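Local atomic coordinates of R.MvaI (Kocuria varians, PDB entry 2OAA), a protein that probably cuts double-stranded DNA at a specific recognition sequence as a restriction endonuclease, with calcium ions bound in the crystallised complex. Residues K94-N99 with A215-K220; V132-F137 with N146-S151; E58-E63 with K164-I169. All coordinates share one frame; numbering follows the deposited sequence.

The three contacts sit in different parts of the chain and do not touch. Interaction 3 is buried, with all its touching residues buried, and joins two strands of the mixed sheet beside a calcium ion and the DNA backbone. Interaction 2 is partly buried and unites the arms of a hairpin in a three-stranded antiparallel sheet, about 28 Å from interaction 3 centre to centre. Interaction 1 links two loops at the periphery through side chains, on the opposite side of the chain's centre from interaction 3. Backbone hydrogen bonds dominate the two sheet contacts, parallel in 58-63/164-169 and antiparallel in 132-137/146-151; one tyrosine-histidine bond bridges the loops of interaction 1.

Interaction 1: K94-N99 with A215-K220; sequences KDEYGN and AYHSGK. With nucleotides of chain B.
Asp95 lies against Ala215, its OD2 coming to 3.6 Å from Ala215 CB, while its carboxylate organises the turn. OD1 takes the backbone N of Tyr97 at 2.9 Å, an Asx turn, and also that of Asn99; the two N-H groups approach from opposite faces of the carboxylate plane. Replacing Asp95 by an alanine would probably leave both N-H groups without their shared acceptor and let the type I turn from Asp95 to Gly98 relax, moving Tyr97 off its partner. Glu96 folds back so that its CG rests 3.5 Å above the centre of the Tyr97 ring.

Tyr97 carries the contact. With CG anti to the carbonyl carbon (chi1 -51°), the ring extends across to His217, and Tyr97 OH shares a hydrogen bond of 2.7 Å with His217 ND1. Each partner lies at the edge of the other's ring; the rings meet rim to rim with planes 36° apart, so they do not stack. The other ring nitrogen, His217 NE2, donates to OP2 of DA6 of chain B at 3.1 Å with an N-H...O angle of 160°, consistent with Tyr97 being a second-shell residue that helps orient His217 toward the phosphate. Asn99, just past the turn, binds the syn lone pair of Asp95 OD2 through its ND2 (3.1 Å), which lies against Ala215 CB and also bonds Gly223 O.

Just before His217, Tyr216 OH donates to O4 of DT9 of chain B at 2.6 Å. Segment 94-99 links strands 93-94 and 100-106, and segment 215-220 leads from strand 207-215 toward strand 225-234; these four strands belong to one antiparallel sheet.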
# COMPACT_ATOMS: atom_id res chain seq x y z
N LYS E 94 -20.53 3.77 11.15
CA LYS E 94 -21.61 3.32 10.29
C LYS E 94 -21.54 3.97 8.92
O LYS E 94 -21.31 5.18 8.82
CB LYS E 94 -22.97 3.62 10.93
CG LYS E 94 -24.15 3.14 10.10
CD LYS E 94 -25.48 3.50 10.73
CE LYS E 94 -26.64 3.10 9.84
NZ LYS E 94 -27.94 3.37 10.52
N ASP E 95 -21.71 3.16 7.88
CA ASP E 95 -21.72 3.69 6.51
C ASP E 95 -23.14 3.71 5.93
O ASP E 95 -24.10 3.39 6.64
CB ASP E 95 -20.69 2.96 5.61
CG ASP E 95 -21.16 1.57 5.14
OD1 ASP E 95 -22.27 1.12 5.49
OD2 ASP E 95 -20.38 0.91 4.40
N GLU E 96 -23.26 4.07 4.66
CA GLU E 96 -24.57 4.22 4.00
C GLU E 96 -25.34 2.91 3.83
O GLU E 96 -26.55 2.93 3.59
CB GLU E 96 -24.40 4.88 2.63
CG GLU E 96 -23.67 4.01 1.60
CD GLU E 96 -23.47 4.70 0.27
OE1 GLU E 96 -24.47 4.97 -0.43
OE2 GLU E 96 -22.30 4.97 -0.09
N TYR E 97 -24.64 1.79 3.96
CA TYR E 97 -25.23 0.46 3.78
C TYR E 97 -25.55 -0.24 5.10
O TYR E 97 -26.14 -1.32 5.11
CB TYR E 97 -24.29 -0.44 2.98
CG TYR E 97 -23.78 0.15 1.69
CD1 TYR E 97 -24.62 0.33 0.59
CD2 TYR E 97 -22.44 0.50 1.56
CE1 TYR E 97 -24.14 0.86 -0.60
CE2 TYR E 97 -21.95 1.03 0.38
CZ TYR E 97 -22.79 1.21 -0.70
OH TYR E 97 -22.27 1.73 -1.86
N GLY E 98 -25.14 0.36 6.22
CA GLY E 98 -25.31 -0.26 7.54
C GLY E 98 -24.11 -1.09 8.00
O GLY E 98 -24.19 -1.77 9.02
N ASN E 99 -23.02 -1.04 7.23
CA ASN E 99 -21.76 -1.65 7.65
C ASN E 99 -21.05 -0.76 8.64
O ASN E 99 -21.28 0.45 8.67
CB ASN E 99 -20.78 -1.80 6.48
CG ASN E 99 -21.34 -2.59 5.33
OD1 ASN E 99 -21.76 -3.74 5.50
ND2 ASN E 99 -21.30 -2.01 4.14
N ALA E 215 -16.32 -0.65 1.85
CA ALA E 215 -17.44 -1.40 1.29
C ALA E 215 -17.33 -1.39 -0.22
O ALA E 215 -16.68 -0.50 -0.78
CB ALA E 215 -18.76 -0.80 1.72
N TYR E 216 -17.93 -2.38 -0.87
CA TYR E 216 -18.06 -2.39 -2.33
C TYR E 216 -19.17 -1.44 -2.74
O TYR E 216 -20.18 -1.33 -2.04
CB TYR E 216 -18.38 -3.79 -2.83
CG TYR E 216 -17.26 -4.80 -2.65
CD1 TYR E 216 -17.25 -5.66 -1.57
CD2 TYR E 216 -16.22 -4.89 -3.58
CE1 TYR E 216 -16.23 -6.59 -1.39
CE2 TYR E 216 -15.18 -5.82 -3.41
CZ TYR E 216 -15.20 -6.67 -2.32
OH TYR E 216 -14.18 -7.60 -2.15
N HIS E 217 -19.02 -0.77 -3.89
CA HIS E 217 -19.99 0.26 -4.30
C HIS E 217 -20.65 0.01 -5.64
O HIS E 217 -21.47 0.82 -6.08
CB HIS E 217 -19.34 1.64 -4.29
CG HIS E 217 -18.78 2.02 -2.97
ND1 HIS E 217 -19.58 2.30 -1.88
CD2 HIS E 217 -17.50 2.14 -2.54
CE1 HIS E 217 -18.82 2.58 -0.84
NE2 HIS E 217 -17.55 2.49 -1.21
N SER E 218 -20.30 -1.10 -6.28
CA SER E 218 -20.87 -1.49 -7.56
C SER E 218 -20.56 -2.96 -7.77
O SER E 218 -19.67 -3.51 -7.11
CB SER E 218 -20.27 -0.67 -8.71
OG SER E 218 -18.91 -1.04 -8.91
N GLY E 219 -21.27 -3.57 -8.71
CA GLY E 219 -21.11 -5.00 -8.98
C GLY E 219 -22.05 -5.82 -8.12
O GLY E 219 -22.95 -5.29 -7.46
N LYS E 220 -21.81 -7.13 -8.11
CA LYS E 220 -22.66 -8.08 -7.39
C LYS E 220 -22.57 -7.91 -5.87
O LYS E 220 -23.51 -8.23 -5.14
CB LYS E 220 -22.30 -9.52 -7.78
P DA B 6 -15.14 4.84 -0.58
OP1 DA B 6 -16.45 5.37 -1.06
OP2 DA B 6 -15.13 3.68 0.35
O5' DA B 6 -14.26 4.47 -1.85
C5' DA B 6 -14.34 5.26 -3.04
C4' DA B 6 -13.40 4.71 -4.10
O4' DA B 6 -12.04 4.74 -3.63
C3' DA B 6 -13.61 3.26 -4.49
O3' DA B 6 -14.71 3.15 -5.40
C2' DA B 6 -12.29 2.94 -5.17
C1' DA B 6 -11.29 3.79 -4.38
N9 DA B 6 -10.46 3.04 -3.44
C8 DA B 6 -10.48 3.06 -2.07
N7 DA B 6 -9.58 2.30 -1.51
C5 DA B 6 -8.91 1.72 -2.59
C6 DA B 6 -7.84 0.82 -2.67
N6 DA B 6 -7.20 0.33 -1.60
N1 DA B 6 -7.42 0.45 -3.90
C2 DA B 6 -8.05 0.95 -4.97
N3 DA B 6 -9.06 1.81 -5.02
C4 DA B 6 -9.45 2.16 -3.78
P DT B 9 -13.31 -9.20 -10.72
OP1 DT B 9 -13.64 -9.74 -12.06
OP2 DT B 9 -14.38 -9.04 -9.71
O5' DT B 9 -12.17 -10.11 -10.09
C5' DT B 9 -10.91 -10.25 -10.73
C4' DT B 9 -10.07 -11.29 -10.03
O4' DT B 9 -9.76 -10.82 -8.69
C3' DT B 9 -10.80 -12.62 -9.83
O3' DT B 9 -9.87 -13.70 -9.82
C2' DT B 9 -11.42 -12.46 -8.45
C1' DT B 9 -10.32 -11.69 -7.72
N1 DT B 9 -10.82 -10.87 -6.60
C2 DT B 9 -10.27 -11.03 -5.34
O2 DT B 9 -9.34 -11.79 -5.11
N3 DT B 9 -10.83 -10.26 -4.36
C4 DT B 9 -11.87 -9.36 -4.50
O4 DT B 9 -12.29 -8.75 -3.52
C5 DT B 9 -12.39 -9.22 -5.85
C7 DT B 9 -13.51 -8.26 -6.10
C6 DT B 9 -11.85 -9.97 -6.81

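Interaction 2: V132-F137 with N146-S151; sequences VRLEVF and NSVYWS
Val132 and Trp150 form an antiparallel hydrogen-bonded pair: Val132 N donates to Trp150 O and Trp150 N to Val132 O, both at 2.8 Å, and the former is almost straight at 175°. Leu134 N continues the ladder with a bond to Val148 O. The return bond is missing; a water instead spans Leu134 O and Val148 N, and Asn146 CA sends a C-H toward Leu134 O at 3.2 Å. The nearest CA pairs, Leu134 with Val148 and then Glu135 with Asn146, skip Ser147, consistent with an irregularity in the second strand as the reason.

Among polar side chains, Arg133 does most. Its chain runs extended and then bends (chi3 -68°), which returns the guanidinium to the neighbouring strand. There NH1 donates to Asn146 O at 2.8 Å, the oxygen lying near the guanidinium plane. Tyr149 CB sits over one face of the group, but the tyrosine ring plane is 44° from that of the guanidinium, so the two are not stacked. A second water connects Glu135 OE2 with Asn146 ND2. The indole is edge-on to Val132 O, with Trp150 CE3 3.3 Å from that oxygen, and its NE1 is satisfied by Lys75 O.

Apolar contact lies on the face bearing Val132 and Trp150. Trp150 CE3 packs on Val132 CG1 at 4.0 Å. Leu134 CB meets Val148 CB at 4.1 Å.

Together these strands make a beta hairpin whose arm 143-151 is outermost in a three-stranded antiparallel sheet. On the other flank of 131-138 runs strand 119-126, which contains Asp124 and Ile125 of the second calcium site.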
# COMPACT_ATOMS: atom_id res chain seq x y z
N VAL E 132 5.18 -5.36 15.40
CA VAL E 132 4.54 -4.09 15.10
C VAL E 132 3.16 -4.18 15.72
O VAL E 132 2.38 -5.07 15.34
CB VAL E 132 4.42 -3.89 13.60
CG1 VAL E 132 3.62 -2.64 13.28
CG2 VAL E 132 5.81 -3.83 12.95
N ARG E 133 2.88 -3.32 16.69
CA ARG E 133 1.62 -3.45 17.44
C ARG E 133 0.71 -2.25 17.22
O ARG E 133 1.14 -1.12 17.27
CB ARG E 133 1.93 -3.60 18.94
CG ARG E 133 0.73 -4.07 19.77
CD ARG E 133 1.12 -4.46 21.19
NE ARG E 133 1.95 -5.66 21.24
CZ ARG E 133 1.50 -6.92 21.17
NH1 ARG E 133 0.20 -7.17 21.05
NH2 ARG E 133 2.36 -7.92 21.23
N LEU E 134 -0.58 -2.52 17.03
CA LEU E 134 -1.56 -1.45 16.94
C LEU E 134 -2.13 -1.12 18.31
O LEU E 134 -2.61 -2.01 19.02
CB LEU E 134 -2.70 -1.86 16.02
CG LEU E 134 -3.88 -0.89 15.88
CD1 LEU E 134 -3.45 0.37 15.13
CD2 LEU E 134 -5.02 -1.59 15.15
N GLU E 135 -2.12 0.15 18.66
CA GLU E 135 -2.70 0.63 19.92
C GLU E 135 -3.96 1.41 19.60
O GLU E 135 -3.93 2.36 18.80
CB GLU E 135 -1.71 1.54 20.66
CG GLU E 135 -0.44 0.87 21.05
CD GLU E 135 0.59 1.82 21.62
OE1 GLU E 135 0.66 3.01 21.21
OE2 GLU E 135 1.36 1.36 22.49
N VAL E 136 -5.06 1.02 20.25
CA VAL E 136 -6.34 1.71 20.09
C VAL E 136 -6.64 2.47 21.37
O VAL E 136 -6.54 1.90 22.47
CB VAL E 136 -7.51 0.72 19.79
CG1 VAL E 136 -8.82 1.49 19.51
CG2 VAL E 136 -7.16 -0.21 18.62
N PHE E 137 -7.01 3.74 21.22
CA PHE E 137 -7.30 4.64 22.34
C PHE E 137 -8.75 5.09 22.29
O PHE E 137 -9.29 5.35 21.22
CB PHE E 137 -6.43 5.90 22.28
CG PHE E 137 -4.96 5.62 22.37
CD1 PHE E 137 -4.29 5.74 23.58
CD2 PHE E 137 -4.25 5.23 21.24
CE1 PHE E 137 -2.93 5.48 23.67
CE2 PHE E 137 -2.90 4.96 21.31
CZ PHE E 137 -2.24 5.08 22.52
N ASN E 146 -4.47 -3.23 22.66
CA ASN E 146 -3.24 -3.37 21.87
C ASN E 146 -2.99 -4.82 21.47
O ASN E 146 -1.84 -5.26 21.35
CB ASN E 146 -2.03 -2.75 22.58
CG ASN E 146 -1.58 -3.54 23.79
OD1 ASN E 146 -2.30 -4.41 24.30
ND2 ASN E 146 -0.38 -3.26 24.26
N SER E 147 -4.07 -5.55 21.24
CA SER E 147 -4.00 -6.97 20.90
C SER E 147 -3.52 -7.24 19.47
O SER E 147 -3.00 -8.32 19.20
CB SER E 147 -5.35 -7.65 21.11
OG SER E 147 -6.33 -7.13 20.24
N VAL E 148 -3.74 -6.30 18.56
CA VAL E 148 -3.46 -6.53 17.13
C VAL E 148 -1.98 -6.30 16.83
O VAL E 148 -1.42 -5.24 17.14
CB VAL E 148 -4.34 -5.64 16.23
CG1 VAL E 148 -3.97 -5.80 14.76
CG2 VAL E 148 -5.81 -5.96 16.46
N TYR E 149 -1.32 -7.29 16.22
CA TYR E 149 0.10 -7.10 15.90
C TYR E 149 0.52 -7.89 14.67
O TYR E 149 -0.18 -8.83 14.26
CB TYR E 149 1.01 -7.44 17.09
CG TYR E 149 1.11 -8.92 17.38
CD1 TYR E 149 2.12 -9.70 16.82
CD2 TYR E 149 0.19 -9.53 18.23
CE1 TYR E 149 2.21 -11.06 17.08
CE2 TYR E 149 0.27 -10.91 18.50
CZ TYR E 149 1.29 -11.66 17.93
OH TYR E 149 1.37 -13.01 18.20
N TRP E 150 1.66 -7.50 14.11
CA TRP E 150 2.35 -8.23 13.06
C TRP E 150 3.74 -8.56 13.56
O TRP E 150 4.45 -7.69 14.06
CB TRP E 150 2.53 -7.35 11.82
CG TRP E 150 1.26 -6.90 11.15
CD1 TRP E 150 0.72 -7.41 10.01
CD2 TRP E 150 0.41 -5.82 11.56
NE1 TRP E 150 -0.42 -6.72 9.68
CE2 TRP E 150 -0.64 -5.74 10.62
CE3 TRP E 150 0.42 -4.92 12.63
CZ2 TRP E 150 -1.68 -4.81 10.72
CZ3 TRP E 150 -0.59 -3.98 12.74
CH2 TRP E 150 -1.64 -3.93 11.78
N SER E 151 4.15 -9.81 13.41
CA SER E 151 5.53 -10.17 13.76
C SER E 151 6.50 -9.59 12.72
O SER E 151 6.14 -9.45 11.54
CB SER E 151 5.68 -11.69 13.86
OG SER E 151 5.51 -12.31 12.59
O HOH W 1 -4.93 -3.55 18.76
O HOH W 2 1.54 -1.22 23.12

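Interaction 3: E58-E63 with K164-I169. With CA (calcium ion), chain I; nucleotides of chain A.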
# COMPACT_ATOMS: atom_id res chain seq x y z
N GLU E 58 9.18 -6.41 -8.63
CA GLU E 58 7.89 -5.81 -8.35
C GLU E 58 7.77 -4.51 -9.15
O GLU E 58 8.72 -3.74 -9.23
CB GLU E 58 7.80 -5.51 -6.85
CG GLU E 58 6.62 -4.67 -6.42
CD GLU E 58 5.29 -5.39 -6.53
OE1 GLU E 58 5.28 -6.64 -6.67
OE2 GLU E 58 4.25 -4.68 -6.45
N ILE E 59 6.60 -4.27 -9.72
CA ILE E 59 6.33 -3.04 -10.46
C ILE E 59 5.25 -2.25 -9.73
O ILE E 59 4.26 -2.82 -9.27
CB ILE E 59 5.87 -3.37 -11.88
CG1 ILE E 59 7.01 -4.03 -12.66
CG2 ILE E 59 5.39 -2.09 -12.57
CD1 ILE E 59 6.60 -4.54 -14.02
N LYS E 60 5.43 -0.95 -9.58
CA LYS E 60 4.38 -0.11 -9.00
C LYS E 60 4.27 1.15 -9.83
O LYS E 60 5.29 1.74 -10.17
CB LYS E 60 4.71 0.27 -7.56
CG LYS E 60 4.93 -0.93 -6.64
CD LYS E 60 5.04 -0.54 -5.19
CE LYS E 60 5.22 -1.79 -4.34
NZ LYS E 60 4.03 -2.71 -4.32
N THR E 61 3.05 1.56 -10.14
CA THR E 61 2.84 2.86 -10.79
C THR E 61 2.43 3.91 -9.75
O THR E 61 1.84 3.60 -8.71
CB THR E 61 1.78 2.78 -11.90
OG1 THR E 61 0.50 2.48 -11.32
CG2 THR E 61 2.13 1.70 -12.90
N HIS E 62 2.76 5.16 -10.04
CA HIS E 62 2.50 6.23 -9.09
C HIS E 62 2.33 7.56 -9.82
O HIS E 62 3.24 8.01 -10.52
CB HIS E 62 3.65 6.30 -8.08
CG HIS E 62 3.46 7.34 -7.03
ND1 HIS E 62 3.92 8.63 -7.15
CD2 HIS E 62 2.84 7.27 -5.82
CE1 HIS E 62 3.61 9.31 -6.07
NE2 HIS E 62 2.95 8.51 -5.24
N GLU E 63 1.17 8.17 -9.65
CA GLU E 63 0.92 9.47 -10.28
C GLU E 63 1.60 10.55 -9.46
O GLU E 63 1.18 10.87 -8.35
CB GLU E 63 -0.58 9.74 -10.40
CG GLU E 63 -0.88 11.05 -11.13
CD GLU E 63 -2.35 11.31 -11.33
OE1 GLU E 63 -3.18 10.41 -11.07
OE2 GLU E 63 -2.67 12.44 -11.72
N LYS E 164 12.10 -7.42 -3.22
CA LYS E 164 13.57 -7.33 -3.35
C LYS E 164 13.95 -6.20 -4.31
O LYS E 164 14.89 -5.44 -4.05
CB LYS E 164 14.13 -8.67 -3.83
CG LYS E 164 15.64 -8.76 -4.01
CD LYS E 164 16.07 -10.22 -4.28
CE LYS E 164 15.18 -10.92 -5.33
NZ LYS E 164 15.28 -12.42 -5.38
N TYR E 165 13.22 -6.09 -5.42
CA TYR E 165 13.49 -5.07 -6.41
C TYR E 165 12.18 -4.37 -6.73
O TYR E 165 11.28 -5.00 -7.28
CB TYR E 165 14.06 -5.67 -7.71
CG TYR E 165 15.19 -6.66 -7.53
CD1 TYR E 165 16.46 -6.24 -7.13
CD2 TYR E 165 15.00 -8.00 -7.81
CE1 TYR E 165 17.50 -7.15 -6.99
CE2 TYR E 165 16.03 -8.92 -7.67
CZ TYR E 165 17.27 -8.49 -7.26
OH TYR E 165 18.28 -9.42 -7.12
N ILE E 166 12.07 -3.09 -6.39
CA ILE E 166 10.82 -2.37 -6.63
C ILE E 166 11.00 -1.32 -7.74
O ILE E 166 11.65 -0.30 -7.51
CB ILE E 166 10.31 -1.68 -5.35
CG1 ILE E 166 10.28 -2.68 -4.17
CG2 ILE E 166 8.94 -1.04 -5.61
CD1 ILE E 166 9.96 -2.01 -2.83
N ALA E 167 10.45 -1.59 -8.91
CA ALA E 167 10.46 -0.63 -10.02
C ALA E 167 9.27 0.28 -9.89
O ALA E 167 8.13 -0.15 -10.08
CB ALA E 167 10.41 -1.36 -11.37
N VAL E 168 9.52 1.54 -9.55
CA VAL E 168 8.44 2.51 -9.40
C VAL E 168 8.35 3.34 -10.66
O VAL E 168 9.32 4.01 -11.04
CB VAL E 168 8.69 3.44 -8.20
CG1 VAL E 168 7.49 4.40 -7.99
CG2 VAL E 168 8.94 2.62 -6.94
N ILE E 169 7.19 3.29 -11.30
CA ILE E 169 6.97 3.99 -12.55
C ILE E 169 6.17 5.25 -12.29
O ILE E 169 5.02 5.20 -11.88
CB ILE E 169 6.29 3.07 -13.59
CG1 ILE E 169 7.23 1.88 -13.86
CG2 ILE E 169 6.03 3.84 -14.91
CD1 ILE E 169 6.55 0.59 -14.01
CA CA I . 2.87 -4.41 -8.44
P DG A 8 -0.21 -0.33 -8.92
OP1 DG A 8 0.63 0.04 -10.08
OP2 DG A 8 0.42 -0.59 -7.60
O5' DG A 8 -1.33 0.78 -8.74
C5' DG A 8 -1.14 1.89 -7.89
C4' DG A 8 -2.47 2.53 -7.61
O4' DG A 8 -3.27 1.73 -6.71
C3' DG A 8 -2.41 3.88 -6.92
O3' DG A 8 -1.95 4.84 -7.88
C2' DG A 8 -3.86 4.04 -6.53
C1' DG A 8 -4.21 2.61 -6.07
N9 DG A 8 -4.09 2.45 -4.63
C8 DG A 8 -3.15 1.74 -3.92
N7 DG A 8 -3.30 1.85 -2.62
C5 DG A 8 -4.42 2.67 -2.48
C6 DG A 8 -5.08 3.15 -1.31
O6 DG A 8 -4.79 2.95 -0.13
N1 DG A 8 -6.18 3.94 -1.63
C2 DG A 8 -6.60 4.23 -2.91
N2 DG A 8 -7.69 5.01 -3.01
N3 DG A 8 -5.99 3.80 -4.00
C4 DG A 8 -4.92 3.03 -3.71
P DG A 9 -1.62 6.34 -7.42
OP1 DG A 9 -1.28 7.10 -8.65
OP2 DG A 9 -0.66 6.32 -6.29
O5' DG A 9 -3.02 6.81 -6.84
C5' DG A 9 -3.34 8.18 -6.70
C4' DG A 9 -4.84 8.32 -6.80
O4' DG A 9 -5.44 7.42 -5.83
C3' DG A 9 -5.38 9.71 -6.48
O3' DG A 9 -6.55 9.95 -7.25
C2' DG A 9 -5.71 9.62 -5.01
C1' DG A 9 -6.06 8.15 -4.78
N9 DG A 9 -5.51 7.69 -3.51
C8 DG A 9 -4.35 6.99 -3.29
N7 DG A 9 -4.06 6.85 -2.02
C5 DG A 9 -5.11 7.48 -1.37
C6 DG A 9 -5.34 7.70 0.02
O6 DG A 9 -4.63 7.39 0.98
N1 DG A 9 -6.55 8.37 0.24
C2 DG A 9 -7.41 8.79 -0.75
N2 DG A 9 -8.53 9.40 -0.34
N3 DG A 9 -7.19 8.62 -2.04
C4 DG A 9 -6.03 7.97 -2.27
O HOH W 3 1.82 -2.77 -7.13
O HOH W 4 1.65 -4.14 -10.44
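Glu58 OE2, on the strand residue paired with Ile166, is gripped by two groups: the calcium ion at 2.4 Å and Lys60 NZ at 2.9 Å, the latter a salt bridge that meets the oxygen from above the carboxylate plane. The bend in the Glu58 chain (chi2 70°) brings the carboxylate to the metal. Ile59 O binds the same ion at 2.3 Å, and two waters, Asp53 and a DNA phosphate supply the other ligands. Lys60 NZ also bonds Leu72 O and Thr71 O, while its CD and CE lie against Ile166 CG2, so the ammonium is fixed by several acceptors and the chain rests on the neighbouring strand.

This is the arrangement of the PD-(D/E)XK nuclease clan: Asp53 comes before the strand, and Glu58, Ile59 and Lys60 supply the E-X-K part of the pattern. Residues 58-63 and 165-169 run parallel, their axes 26° apart. The amides alternate between partners: Glu58 N bonds Tyr165 O, Ala167 N bonds Glu58 O, Lys60 N bonds Ala167 O, and Ile169 N reaches Lys60 O at 2.7 Å. His62 N carries the ladder on to Ile169 O, and His62 also pairs through its backbone with Ala171.

On the face bearing Ile59 and Thr61, Ile59 CG2 and Ile169 CD1 are only 3.3 Å apart, tighter than usual for carbons, so the exact placing of these two methyls is doubtful. Thr61 grips OP1 of DG8 of chain A twice, through its N and, at 2.7 Å, through OG1, which stands between the backbone N and the carbonyl carbon (chi1 66°). Farther on, Glu63 N donates to OP1 of DG9 of chain A at 2.9 Å.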